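Local coordinates for protein putative oxidoreductase YfjR (Streptomyces aurantiacus, PDB 4OQZ) that reduces imines, probably using NADPH bound in a Rossmann-type domain, as a member of the HIBADH-related oxidoreductase family, at residues E27-N32 with G45-A50; V87-S92 with T112-G117. One frame throughout, in Å; residues are numbered along the deposited sequence.

Contact 1 (E27-N32 with G45-A50)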
loop_
_atom_site.group_PDB
_atom_site.type_symbol
_atom_site.label_atom_id
_atom_site.label_comp_id
_atom_site.label_asym_id
_atom_site.label_seq_id
_atom_site.Cartn_x
_atom_site.Cartn_y
_atom_site.Cartn_z
ATOM N N GLU A 27 -39.371 -2.067 9.685
ATOM C CA GLU A 27 -40.168 -3.247 9.439
ATOM C C GLU A 27 -39.350 -3.992 8.370
ATOM O O GLU A 27 -39.158 -3.463 7.276
ATOM C CB GLU A 27 -41.545 -2.830 8.889
ATOM C CG GLU A 27 -42.368 -1.970 9.837
ATOM C CD GLU A 27 -43.564 -1.304 9.188
ATOM O OE1 GLU A 27 -44.639 -1.941 9.144
ATOM O OE2 GLU A 27 -43.430 -0.151 8.716
ATOM N N VAL A 28 -38.751 -5.144 8.720
ATOM C CA VAL A 28 -37.872 -5.850 7.762
ATOM C C VAL A 28 -38.445 -7.147 7.146
ATOM O O VAL A 28 -38.828 -8.058 7.882
ATOM C CB VAL A 28 -36.424 -6.024 8.307
ATOM C CG1 VAL A 28 -35.520 -6.712 7.288
ATOM C CG2 VAL A 28 -35.823 -4.674 8.683
ATOM N N THR A 29 -38.434 -7.226 5.793
ATOM C CA THR A 29 -38.841 -8.399 5.000
ATOM C C THR A 29 -37.573 -8.971 4.371
ATOM O O THR A 29 -36.740 -8.210 3.885
ATOM C CB THR A 29 -39.927 -8.042 3.959
ATOM O OG1 THR A 29 -41.003 -7.392 4.631
ATOM C CG2 THR A 29 -40.475 -9.272 3.235
ATOM N N LEU A 30 -37.389 -10.297 4.437
ATOM C CA LEU A 30 -36.171 -10.945 3.929
ATOM C C LEU A 30 -36.436 -12.022 2.875
ATOM O O LEU A 30 -37.565 -12.450 2.691
ATOM C CB LEU A 30 -35.403 -11.643 5.087
ATOM C CG LEU A 30 -35.119 -10.912 6.393
ATOM C CD1 LEU A 30 -34.779 -11.909 7.469
ATOM C CD2 LEU A 30 -33.972 -9.939 6.240
ATOM N N TRP A 31 -35.340 -12.487 2.246
ATOM C CA TRP A 31 -35.214 -13.638 1.367
ATOM C C TRP A 31 -33.757 -14.122 1.245
ATOM O O TRP A 31 -32.834 -13.308 1.178
ATOM C CB TRP A 31 -35.870 -13.460 -0.009
ATOM C CG TRP A 31 -36.057 -14.789 -0.682
ATOM C CD1 TRP A 31 -37.024 -15.714 -0.410
ATOM C CD2 TRP A 31 -35.125 -15.432 -1.565
ATOM N NE1 TRP A 31 -36.795 -16.867 -1.129
ATOM C CE2 TRP A 31 -35.634 -16.722 -1.845
ATOM C CE3 TRP A 31 -33.904 -15.042 -2.149
ATOM C CZ2 TRP A 31 -34.987 -17.608 -2.716
ATOM C CZ3 TRP A 31 -33.264 -15.921 -3.010
ATOM C CH2 TRP A 31 -33.813 -17.181 -3.300
ATOM N N ASN A 32 -33.565 -15.454 1.242
ATOM C CA ASN A 32 -32.283 -16.124 1.029
ATOM C C ASN A 32 -32.538 -17.513 0.447
ATOM O O ASN A 32 -33.568 -18.128 0.762
ATOM C CB ASN A 32 -31.452 -16.213 2.322
ATOM C CG ASN A 32 -29.982 -16.510 2.094
ATOM O OD1 ASN A 32 -29.254 -15.743 1.461
ATOM N ND2 ASN A 32 -29.495 -17.613 2.643
ATOM N N GLY A 45 -37.689 -10.425 14.834
ATOM C CA GLY A 45 -38.887 -9.777 14.325
ATOM C C GLY A 45 -38.904 -9.541 12.831
ATOM O O GLY A 45 -39.867 -8.964 12.321
ATOM N N ALA A 46 -37.840 -9.968 12.116
ATOM C CA ALA A 46 -37.796 -9.847 10.661
ATOM C C ALA A 46 -38.750 -10.890 10.040
ATOM O O ALA A 46 -39.025 -11.934 10.653
ATOM C CB ALA A 46 -36.372 -10.024 10.153
ATOM N N LYS A 47 -39.341 -10.563 8.895
ATOM C CA LYS A 47 -40.310 -11.455 8.243
ATOM C C LYS A 47 -39.621 -12.159 7.079
ATOM O O LYS A 47 -39.027 -11.494 6.219
ATOM C CB LYS A 47 -41.551 -10.677 7.743
ATOM C CG LYS A 47 -42.074 -9.610 8.706
ATOM C CD LYS A 47 -42.990 -8.623 8.002
ATOM C CE LYS A 47 -43.492 -7.538 8.925
ATOM N NZ LYS A 47 -44.591 -6.750 8.300
ATOM N N LEU A 48 -39.660 -13.497 7.077
ATOM C CA LEU A 48 -39.052 -14.319 6.032
ATOM C C LEU A 48 -40.063 -14.481 4.909
ATOM O O LEU A 48 -41.182 -14.911 5.179
ATOM C CB LEU A 48 -38.718 -15.704 6.612
ATOM C CG LEU A 48 -37.616 -16.524 5.937
ATOM C CD1 LEU A 48 -36.965 -17.456 6.943
ATOM C CD2 LEU A 48 -38.172 -17.393 4.822
ATOM N N ALA A 49 -39.701 -14.161 3.658
ATOM C CA ALA A 49 -40.647 -14.373 2.547
ATOM C C ALA A 49 -40.518 -15.814 2.050
ATOM O O ALA A 49 -39.479 -16.444 2.266
ATOM C CB ALA A 49 -40.370 -13.397 1.413
ATOM N N ALA A 50 -41.569 -16.362 1.409
ATOM C CA ALA A 50 -41.451 -17.728 0.911
ATOM C C ALA A 50 -40.793 -17.756 -0.465
ATOM O O ALA A 50 -40.266 -18.796 -0.871
ATOM C CB ALA A 50 -42.802 -18.402 0.880
#
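Lys47 is gripped by strand 27-31 through both its backbone N and its backbone O, a compact example of how a short edge strand docks on a longer one. Lys47 N donates to Val28 O at 2.8 Å in a nearly straight bond (173°), and Lys47 O accepts from Leu30 N at 2.7 Å. The same oxygen also takes a CA-H...O contact from Thr29 CA, so the carbonyl is held from two neighbouring residues. With CG anti to its own carbonyl carbon (chi1 -41°), the lysine side chain starts beside the backbone N, passes Val28 O and runs on extended, slanting across Thr29 with Lys47 CD 4.1 Å from Thr29 OG1. Lys47 NZ ends 4.9 Å from Glu27 OE1, too far for a salt bridge, though the opposite charges may attract weakly.

Leu30 works on the other face of the sheet. Leu30 CD1 reaches 3.6 Å from Ala46 CB, and helix 39-44 adds Leu41 to both residues, making a small apolar patch under the strand pair. Leu30 O accepts from Ala49 N at 2.9 Å, while Ala49 CB crowds the same oxygen.

Farther along, Ala49 O and Ala50 O lie near the plane of the Trp31 ring at its edge; Trp31 CD1 is 3.7 Å from Ala49 O. The strands run parallel, and helix 39-44, closed at Gly45 by a Schellman motif, links them: a beta-alpha-beta unit at the margin of a Rossmann-type nucleotide-binding sheet.

Contact 2 (V87-S92 with T112-G117)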
loop_
_atom_site.group_PDB
_atom_site.type_symbol
_atom_site.label_atom_id
_atom_site.label_comp_id
_atom_site.label_asym_id
_atom_site.label_seq_id
_atom_site.Cartn_x
_atom_site.Cartn_y
_atom_site.Cartn_z
ATOM N N VAL A 87 -37.154 0.518 -6.262
ATOM C CA VAL A 87 -35.756 0.932 -6.255
ATOM C C VAL A 87 -34.945 -0.249 -5.739
ATOM O O VAL A 87 -35.141 -0.691 -4.599
ATOM C CB VAL A 87 -35.488 2.256 -5.482
ATOM C CG1 VAL A 87 -34.007 2.638 -5.543
ATOM C CG2 VAL A 87 -36.339 3.395 -6.043
ATOM N N LEU A 88 -34.098 -0.809 -6.620
ATOM C CA LEU A 88 -33.231 -1.955 -6.324
ATOM C C LEU A 88 -31.774 -1.506 -6.123
ATOM O O LEU A 88 -31.128 -0.998 -7.053
ATOM C CB LEU A 88 -33.337 -3.020 -7.426
ATOM C CG LEU A 88 -34.396 -4.100 -7.247
ATOM C CD1 LEU A 88 -35.808 -3.557 -7.514
ATOM C CD2 LEU A 88 -34.150 -5.226 -8.228
ATOM N N VAL A 89 -31.288 -1.647 -4.892
ATOM C CA VAL A 89 -29.941 -1.231 -4.508
ATOM C C VAL A 89 -29.073 -2.470 -4.536
ATOM O O VAL A 89 -29.208 -3.349 -3.666
ATOM C CB VAL A 89 -29.903 -0.513 -3.133
ATOM C CG1 VAL A 89 -28.534 0.126 -2.905
ATOM C CG2 VAL A 89 -31.002 0.547 -3.039
ATOM N N ASN A 90 -28.229 -2.572 -5.576
ATOM C CA ASN A 90 -27.383 -3.749 -5.730
ATOM C C ASN A 90 -26.010 -3.540 -5.126
ATOM O O ASN A 90 -25.187 -2.805 -5.669
ATOM C CB ASN A 90 -27.340 -4.254 -7.175
ATOM C CG ASN A 90 -26.997 -5.715 -7.277
ATOM O OD1 ASN A 90 -26.018 -6.200 -6.708
ATOM N ND2 ASN A 90 -27.752 -6.436 -8.073
ATOM N N LEU A 91 -25.782 -4.180 -3.983
ATOM C CA LEU A 91 -24.545 -4.056 -3.224
ATOM C C LEU A 91 -23.518 -5.155 -3.503
ATOM O O LEU A 91 -22.442 -5.137 -2.913
ATOM C CB LEU A 91 -24.853 -3.923 -1.728
ATOM C CG LEU A 91 -25.783 -2.771 -1.320
ATOM C CD1 LEU A 91 -26.173 -2.899 0.124
ATOM C CD2 LEU A 91 -25.133 -1.397 -1.537
ATOM N N SER A 92 -23.822 -6.074 -4.439
ATOM C CA SER A 92 -22.929 -7.169 -4.848
ATOM C C SER A 92 -21.747 -6.614 -5.661
ATOM O O SER A 92 -21.927 -6.134 -6.789
ATOM C CB SER A 92 -23.687 -8.212 -5.669
ATOM O OG SER A 92 -25.008 -8.399 -5.189
ATOM N N THR A 112 -35.878 0.958 -10.705
ATOM C CA THR A 112 -34.623 1.719 -10.769
ATOM C C THR A 112 -33.497 0.998 -10.036
ATOM O O THR A 112 -33.706 0.472 -8.939
ATOM C CB THR A 112 -34.751 3.233 -10.441
ATOM O OG1 THR A 112 -34.660 3.454 -9.035
ATOM C CG2 THR A 112 -35.995 3.886 -11.022
ATOM N N HIS A 113 -32.308 0.972 -10.661
ATOM C CA HIS A 113 -31.108 0.326 -10.142
ATOM C C HIS A 113 -30.088 1.337 -9.612
ATOM O O HIS A 113 -29.645 2.235 -10.338
ATOM C CB HIS A 113 -30.483 -0.577 -11.225
ATOM C CG HIS A 113 -29.165 -1.199 -10.859
ATOM N ND1 HIS A 113 -29.078 -2.515 -10.455
ATOM C CD2 HIS A 113 -27.918 -0.684 -10.924
ATOM C CE1 HIS A 113 -27.793 -2.744 -10.251
ATOM N NE2 HIS A 113 -27.058 -1.672 -10.522
ATOM N N LEU A 114 -29.707 1.161 -8.342
ATOM C CA LEU A 114 -28.673 1.956 -7.701
ATOM C C LEU A 114 -27.520 0.987 -7.483
ATOM O O LEU A 114 -27.732 -0.100 -6.943
ATOM C CB LEU A 114 -29.138 2.534 -6.337
ATOM C CG LEU A 114 -30.041 3.781 -6.359
ATOM C CD1 LEU A 114 -30.400 4.207 -4.950
ATOM C CD2 LEU A 114 -29.386 4.955 -7.084
ATOM N N THR A 115 -26.334 1.320 -7.995
ATOM C CA THR A 115 -25.154 0.469 -7.791
ATOM C C THR A 115 -24.486 0.944 -6.526
ATOM O O THR A 115 -24.330 2.150 -6.337
ATOM C CB THR A 115 -24.193 0.542 -8.994
ATOM O OG1 THR A 115 -24.906 0.218 -10.188
ATOM C CG2 THR A 115 -22.987 -0.387 -8.835
ATOM N N GLY A 116 -24.089 -0.001 -5.681
ATOM C CA GLY A 116 -23.391 0.298 -4.437
ATOM C C GLY A 116 -22.062 -0.417 -4.289
ATOM O O GLY A 116 -21.940 -1.591 -4.662
ATOM N N GLY A 117 -21.075 0.300 -3.741
ATOM C CA GLY A 117 -19.767 -0.247 -3.386
ATOM C C GLY A 117 -19.471 -0.013 -1.911
ATOM O O GLY A 117 -18.947 1.054 -1.573
HETATM O O HOH W 1 -20.492 -3.474 -2.109
#
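Four backbone hydrogen bonds join Val87-Asn90 to Thr112-Gly116 and illustrate the regular ladder of a parallel pair. Leu88 N donates to Thr112 O at 2.7 Å and Leu88 O accepts from Leu114 N; two residues on, Asn90 N reaches Leu114 O and Asn90 O receives Gly116 N at 3.0 Å. CA-H...O contacts from Val87, His113 and Val89 fill in between them.

The apolar contacts gather on the face of Val87, Val89 and Leu114. Leu114 CD1 touches both valines, 4.0 Å from Val87 CG1 and 4.2 Å from Val89 CG2. Thr112 OG1 presses against Val87 CG2 at 3.4 Å, and this buried hydroxyl has no polar partner in the model. Beyond the ladder, Leu91 CD2 packs on Gly116 CA, where a beta carbon would collide with it.

The other face, shared with Leu88, carries the polar side chains of His113, Asn90 and Thr115. His113 NE2 donates in the ring plane to Thr115 OG1, fixing the turn of an imidazole in which His113 CE1 meets Asn90 CB at 3.5 Å. The amide of Asn90 points away from its own backbone N (chi1 -156°), which lets Asn90 OD1 accept from Ser92 N, making an Asx turn, and also from Ser92 OG at 2.9 Å. With an alanine here the CB packing would remain, but both Ser92 donors would probably lose this acceptor and the turn after the strand its tie.

Helix 96-108 connects the strands and packs on His113, completing a right-handed beta-alpha-beta crossover of the Rossmann-type domain.

How the contacts relate
Contacts 1 and 2 apply one design, a parallel strand pair joined through a helix, at two places in the same sheet; their centres lie 19 Å apart and their nearest atoms about 11 Å. Contact 1 is the outer one, at an edge of the sheet within the chain and only partly buried, so its short second strand can carry a charged, exposed lysine. Contact 2 lies in the interior, where strand 87-90 has partners on both flanks; Val87, Val89 and Leu114 pack on one face, and most of its polar side chains are buried, some bonded locally, while Thr112 OG1 and His113 ND1 have no partner in the model. Strands 4-8 and 61-64 bridge the gap between the two pairs.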